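Local coordinates for protein HTH-type transcriptional regulator KdgR (PDB 1YSP) that represses transcription of genes for transport and breakdown of 2-keto-3-deoxygluconate, and is represented here by its C-terminal, IclR-type effector-binding domain, at residues 65-76 and 99-110. Sequence-based numbering, arbitrary orientation.
Sequences KVLLAWRDRDEV and LLPVLDQVREQG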
loop_
_atom_site.group_PDB
_atom_site.type_symbol
_atom_site.label_atom_id
_atom_site.label_comp_id
_atom_site.label_asym_id
_atom_site.label_seq_id
_atom_site.Cartn_x
_atom_site.Cartn_y
_atom_site.Cartn_z
ATOM N N LYS A 65 -0.055 2.868 -4.698
ATOM C CA LYS A 65 1.280 3.018 -5.251
ATOM C C LYS A 65 2.016 1.692 -5.412
ATOM O O LYS A 65 2.694 1.454 -6.426
ATOM C CB LYS A 65 2.122 3.967 -4.458
ATOM C CG LYS A 65 1.511 5.423 -4.558
ATOM C CD LYS A 65 2.379 6.413 -3.808
ATOM C CE LYS A 65 1.521 7.683 -3.519
ATOM N NZ LYS A 65 2.248 8.676 -2.614
ATOM N N VAL A 66 1.909 0.832 -4.410
ATOM C CA VAL A 66 2.655 -0.421 -4.550
ATOM C C VAL A 66 2.010 -1.392 -5.536
ATOM O O VAL A 66 2.725 -2.215 -6.105
ATOM C CB VAL A 66 2.982 -1.155 -3.151
ATOM C CG1 VAL A 66 3.707 -0.194 -2.112
ATOM C CG2 VAL A 66 1.807 -1.846 -2.603
ATOM N N LEU A 67 0.703 -1.295 -5.759
ATOM C CA LEU A 67 -0.016 -2.144 -6.759
ATOM C C LEU A 67 0.315 -1.759 -8.201
ATOM O O LEU A 67 0.149 -2.563 -9.130
ATOM C CB LEU A 67 -1.510 -2.073 -6.581
ATOM C CG LEU A 67 -2.126 -2.815 -5.402
ATOM C CD1 LEU A 67 -3.516 -2.240 -5.108
ATOM C CD2 LEU A 67 -2.172 -4.337 -5.690
ATOM N N LEU A 68 0.767 -0.533 -8.366
ATOM C CA LEU A 68 1.251 -0.027 -9.666
ATOM C C LEU A 68 2.732 -0.039 -9.910
ATOM O O LEU A 68 3.144 -0.141 -11.084
ATOM C CB LEU A 68 0.755 1.429 -9.886
ATOM C CG LEU A 68 -0.763 1.634 -9.848
ATOM C CD1 LEU A 68 -1.139 3.177 -10.002
ATOM C CD2 LEU A 68 -1.568 0.781 -10.888
ATOM N N ALA A 69 3.557 0.151 -8.864
ATOM C CA ALA A 69 4.995 0.422 -9.025
ATOM C C ALA A 69 5.822 -0.667 -9.720
ATOM O O ALA A 69 6.786 -0.351 -10.397
ATOM C CB ALA A 69 5.665 0.855 -7.710
ATOM N N TRP A 70 5.456 -1.925 -9.555
ATOM C CA TRP A 70 6.220 -3.006 -10.210
ATOM C C TRP A 70 5.614 -3.444 -11.579
ATOM O O TRP A 70 6.117 -4.396 -12.223
ATOM C CB TRP A 70 6.339 -4.218 -9.258
ATOM C CG TRP A 70 7.335 -4.001 -8.131
ATOM C CD1 TRP A 70 8.630 -4.413 -8.104
ATOM C CD2 TRP A 70 7.117 -3.281 -6.896
ATOM N NE1 TRP A 70 9.243 -3.972 -6.954
ATOM C CE2 TRP A 70 8.325 -3.309 -6.180
ATOM C CE3 TRP A 70 6.010 -2.622 -6.334
ATOM C CZ2 TRP A 70 8.471 -2.703 -4.928
ATOM C CZ3 TRP A 70 6.148 -2.033 -5.071
ATOM C CH2 TRP A 70 7.383 -2.070 -4.399
ATOM N N ARG A 71 4.550 -2.770 -12.005
ATOM C CA ARG A 71 3.802 -3.184 -13.197
ATOM C C ARG A 71 4.424 -2.663 -14.460
ATOM O O ARG A 71 5.172 -1.673 -14.423
ATOM C CB ARG A 71 2.357 -2.709 -13.153
ATOM C CG ARG A 71 1.450 -3.580 -12.402
ATOM C CD ARG A 71 0.062 -3.256 -12.837
ATOM N NE ARG A 71 -0.878 -3.427 -11.752
ATOM C CZ ARG A 71 -1.542 -4.546 -11.488
ATOM N NH1 ARG A 71 -2.370 -4.572 -10.452
ATOM N NH2 ARG A 71 -1.392 -5.635 -12.240
ATOM N N ASP A 72 4.126 -3.353 -15.578
ATOM C CA ASP A 72 4.512 -2.871 -16.904
ATOM C C ASP A 72 3.945 -1.457 -17.000
ATOM O O ASP A 72 2.760 -1.243 -16.724
ATOM C CB ASP A 72 3.965 -3.803 -18.015
ATOM C CG ASP A 72 4.137 -3.225 -19.447
ATOM O OD1 ASP A 72 5.255 -2.776 -19.820
ATOM O OD2 ASP A 72 3.137 -3.237 -20.207
ATOM N N ARG A 73 4.802 -0.502 -17.352
ATOM C CA ARG A 73 4.428 0.909 -17.381
ATOM C C ARG A 73 3.374 1.241 -18.456
ATOM O O ARG A 73 2.803 2.345 -18.472
ATOM C CB ARG A 73 5.666 1.784 -17.564
ATOM C CG ARG A 73 5.477 3.230 -17.084
ATOM C CD ARG A 73 6.183 3.529 -15.737
ATOM N NE ARG A 73 5.907 2.525 -14.705
ATOM C CZ ARG A 73 6.417 2.531 -13.472
ATOM N NH1 ARG A 73 7.239 3.507 -13.073
ATOM N NH2 ARG A 73 6.097 1.553 -12.621
ATOM N N ASP A 74 3.131 0.284 -19.352
ATOM C CA ASP A 74 2.070 0.427 -20.347
ATOM C C ASP A 74 0.733 -0.045 -19.813
ATOM O O ASP A 74 -0.278 0.616 -20.038
ATOM C CB ASP A 74 2.438 -0.225 -21.694
ATOM C CG ASP A 74 2.842 0.816 -22.738
ATOM O OD1 ASP A 74 1.973 1.218 -23.548
ATOM O OD2 ASP A 74 4.000 1.275 -22.729
ATOM N N GLU A 75 0.741 -1.158 -19.083
ATOM C CA GLU A 75 -0.369 -1.543 -18.225
ATOM C C GLU A 75 -0.761 -0.423 -17.228
ATOM O O GLU A 75 -1.937 -0.150 -17.069
ATOM C CB GLU A 75 -0.014 -2.800 -17.449
ATOM C CG GLU A 75 -0.559 -4.099 -18.019
ATOM C CD GLU A 75 -0.952 -5.043 -16.908
ATOM O OE1 GLU A 75 -0.644 -6.267 -16.982
ATOM O OE2 GLU A 75 -1.553 -4.533 -15.934
ATOM N N VAL A 76 0.233 0.218 -16.600
ATOM C CA VAL A 76 0.005 1.361 -15.679
ATOM C C VAL A 76 -0.740 2.486 -16.394
ATOM O O VAL A 76 -1.815 2.877 -15.967
ATOM C CB VAL A 76 1.326 1.898 -15.020
ATOM C CG1 VAL A 76 1.088 3.265 -14.324
ATOM C CG2 VAL A 76 1.915 0.877 -14.014
ATOM N N LEU A 99 2.743 11.146 -11.292
ATOM C CA LEU A 99 2.770 9.886 -10.509
ATOM C C LEU A 99 3.866 8.920 -10.915
ATOM O O LEU A 99 4.411 8.181 -10.052
ATOM C CB LEU A 99 1.394 9.156 -10.600
ATOM C CG LEU A 99 1.146 7.892 -9.771
ATOM C CD1 LEU A 99 1.193 8.194 -8.276
ATOM C CD2 LEU A 99 -0.256 7.284 -10.189
ATOM N N LEU A 100 4.149 8.881 -12.221
ATOM C CA LEU A 100 5.102 7.879 -12.745
ATOM C C LEU A 100 6.477 8.008 -12.090
ATOM O O LEU A 100 7.037 7.001 -11.632
ATOM C CB LEU A 100 5.139 7.883 -14.278
ATOM C CG LEU A 100 3.828 7.385 -14.948
ATOM C CD1 LEU A 100 3.942 7.292 -16.477
ATOM C CD2 LEU A 100 3.308 6.082 -14.430
ATOM N N PRO A 101 7.012 9.235 -11.937
ATOM C CA PRO A 101 8.267 9.358 -11.174
ATOM C C PRO A 101 8.124 8.914 -9.704
ATOM O O PRO A 101 9.057 8.371 -9.135
ATOM C CB PRO A 101 8.600 10.874 -11.274
ATOM C CG PRO A 101 7.958 11.304 -12.539
ATOM C CD PRO A 101 6.610 10.549 -12.485
ATOM N N VAL A 102 6.961 9.128 -9.089
ATOM C CA VAL A 102 6.777 8.638 -7.707
ATOM C C VAL A 102 6.841 7.086 -7.678
ATOM O O VAL A 102 7.488 6.469 -6.804
ATOM C CB VAL A 102 5.465 9.200 -7.122
ATOM C CG1 VAL A 102 5.056 8.472 -5.837
ATOM C CG2 VAL A 102 5.604 10.740 -6.891
ATOM N N LEU A 103 6.209 6.463 -8.659
ATOM C CA LEU A 103 6.240 5.001 -8.760
ATOM C C LEU A 103 7.667 4.457 -8.942
ATOM O O LEU A 103 7.995 3.354 -8.449
ATOM C CB LEU A 103 5.311 4.538 -9.866
ATOM C CG LEU A 103 3.822 4.874 -9.683
ATOM C CD1 LEU A 103 3.121 4.153 -10.820
ATOM C CD2 LEU A 103 3.250 4.437 -8.346
ATOM N N ASP A 104 8.506 5.215 -9.651
ATOM C CA ASP A 104 9.936 4.877 -9.787
ATOM C C ASP A 104 10.583 4.796 -8.406
ATOM O O ASP A 104 11.317 3.825 -8.097
ATOM C CB ASP A 104 10.716 5.914 -10.613
ATOM C CG ASP A 104 10.390 5.896 -12.095
ATOM O OD1 ASP A 104 9.837 4.928 -12.620
ATOM O OD2 ASP A 104 10.692 6.932 -12.735
ATOM N N GLN A 105 10.350 5.815 -7.578
ATOM C CA GLN A 105 10.932 5.846 -6.236
ATOM C C GLN A 105 10.365 4.697 -5.376
ATOM O O GLN A 105 11.123 4.067 -4.600
ATOM C CB GLN A 105 10.675 7.185 -5.567
ATOM C CG GLN A 105 11.127 7.288 -4.140
ATOM C CD GLN A 105 12.638 7.322 -4.035
ATOM O OE1 GLN A 105 13.320 7.643 -5.022
ATOM N NE2 GLN A 105 13.176 6.979 -2.862
ATOM N N VAL A 106 9.063 4.440 -5.501
ATOM C CA VAL A 106 8.452 3.334 -4.738
ATOM C C VAL A 106 9.181 1.996 -5.066
ATOM O O VAL A 106 9.600 1.273 -4.159
ATOM C CB VAL A 106 6.904 3.245 -5.019
ATOM C CG1 VAL A 106 6.280 1.951 -4.423
ATOM C CG2 VAL A 106 6.178 4.474 -4.433
ATOM N N ARG A 107 9.304 1.686 -6.352
ATOM C CA ARG A 107 10.018 0.468 -6.774
ATOM C C ARG A 107 11.457 0.444 -6.229
ATOM O O ARG A 107 11.908 -0.572 -5.621
ATOM C CB ARG A 107 9.933 0.260 -8.303
ATOM C CG ARG A 107 10.079 -1.205 -8.757
ATOM C CD ARG A 107 10.106 -1.360 -10.298
ATOM N NE ARG A 107 10.865 -2.574 -10.649
ATOM C CZ ARG A 107 10.396 -3.633 -11.319
ATOM N NH1 ARG A 107 9.151 -3.665 -11.790
ATOM N NH2 ARG A 107 11.201 -4.671 -11.543
ATOM N N GLU A 108 12.150 1.564 -6.366
ATOM C CA GLU A 108 13.542 1.703 -5.926
ATOM C C GLU A 108 13.708 1.438 -4.419
ATOM O O GLU A 108 14.638 0.748 -4.020
ATOM C CB GLU A 108 14.035 3.097 -6.299
ATOM C CG GLU A 108 15.466 3.388 -6.059
ATOM C CD GLU A 108 15.720 4.837 -6.310
ATOM O OE1 GLU A 108 15.866 5.581 -5.314
ATOM O OE2 GLU A 108 15.673 5.242 -7.498
ATOM N N GLN A 109 12.808 1.978 -3.596
ATOM C CA GLN A 109 12.947 1.892 -2.127
ATOM C C GLN A 109 12.252 0.686 -1.500
ATOM O O GLN A 109 12.535 0.358 -0.353
ATOM C CB GLN A 109 12.499 3.195 -1.458
ATOM C CG GLN A 109 10.964 3.412 -1.534
ATOM C CD GLN A 109 10.569 4.841 -1.169
ATOM O OE1 GLN A 109 11.426 5.701 -0.975
ATOM N NE2 GLN A 109 9.280 5.094 -1.059
ATOM N N GLY A 110 11.345 0.038 -2.243
ATOM C CA GLY A 110 10.641 -1.154 -1.785
ATOM C C GLY A 110 9.390 -0.939 -0.953
ATOM O O GLY A 110 8.826 -1.897 -0.410
HETATM O O HOH W 1 7.935 -6.377 -11.956
#
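R107 lies along one face of the W70 indole. R107 CB sits 3.8 Å from A69 O. R107 CG is anti to the backbone N (chi1 -155°), which lays it over the five-membered ring of W70, 3.6 Å from the ring centroid, in a CH-pi contact. The chain stays extended to NE, and R107 CD passes 3.5 Å from A69 O. The guanidinium then covers the rim of the indole near CD1, its plane turned 35° from the ring. At the tip, R107 NH1 is 3.2 Å from W70 O, and a water accepts from NH1 and donates to W70 O. The six-membered ring of W70 reaches the end of helix 99-109: CZ3 meets V106 CG1, and G110 CA lies at the ring edge. With W70 cut back to alanine, R107 would probably lose the flat surface it lies on, and V106 and G110 part of their cover.

Next to this, A69 CB packs 3.5 Å from V106 CG1. L103 is a knob in the hole formed by L68, A69, R73 and V76. R73 bends at chi2 and chi3 over L103. R73 NH1 forms a salt bridge to D104 OD1 at 3.0 Å, with guanidinium and carboxylate planes nearly parallel.

In the helical part of this IclR C-terminal (GAF-clan) domain, segments 65-69 and 99-109 cross almost perpendicularly, at -88°, and helix 73-80 adds R73 and V76. K65 NZ forms a salt bridge with E117 and a hydrogen bond to E113 O in strand 112-115, an outermost strand of the antiparallel sheet within this chain.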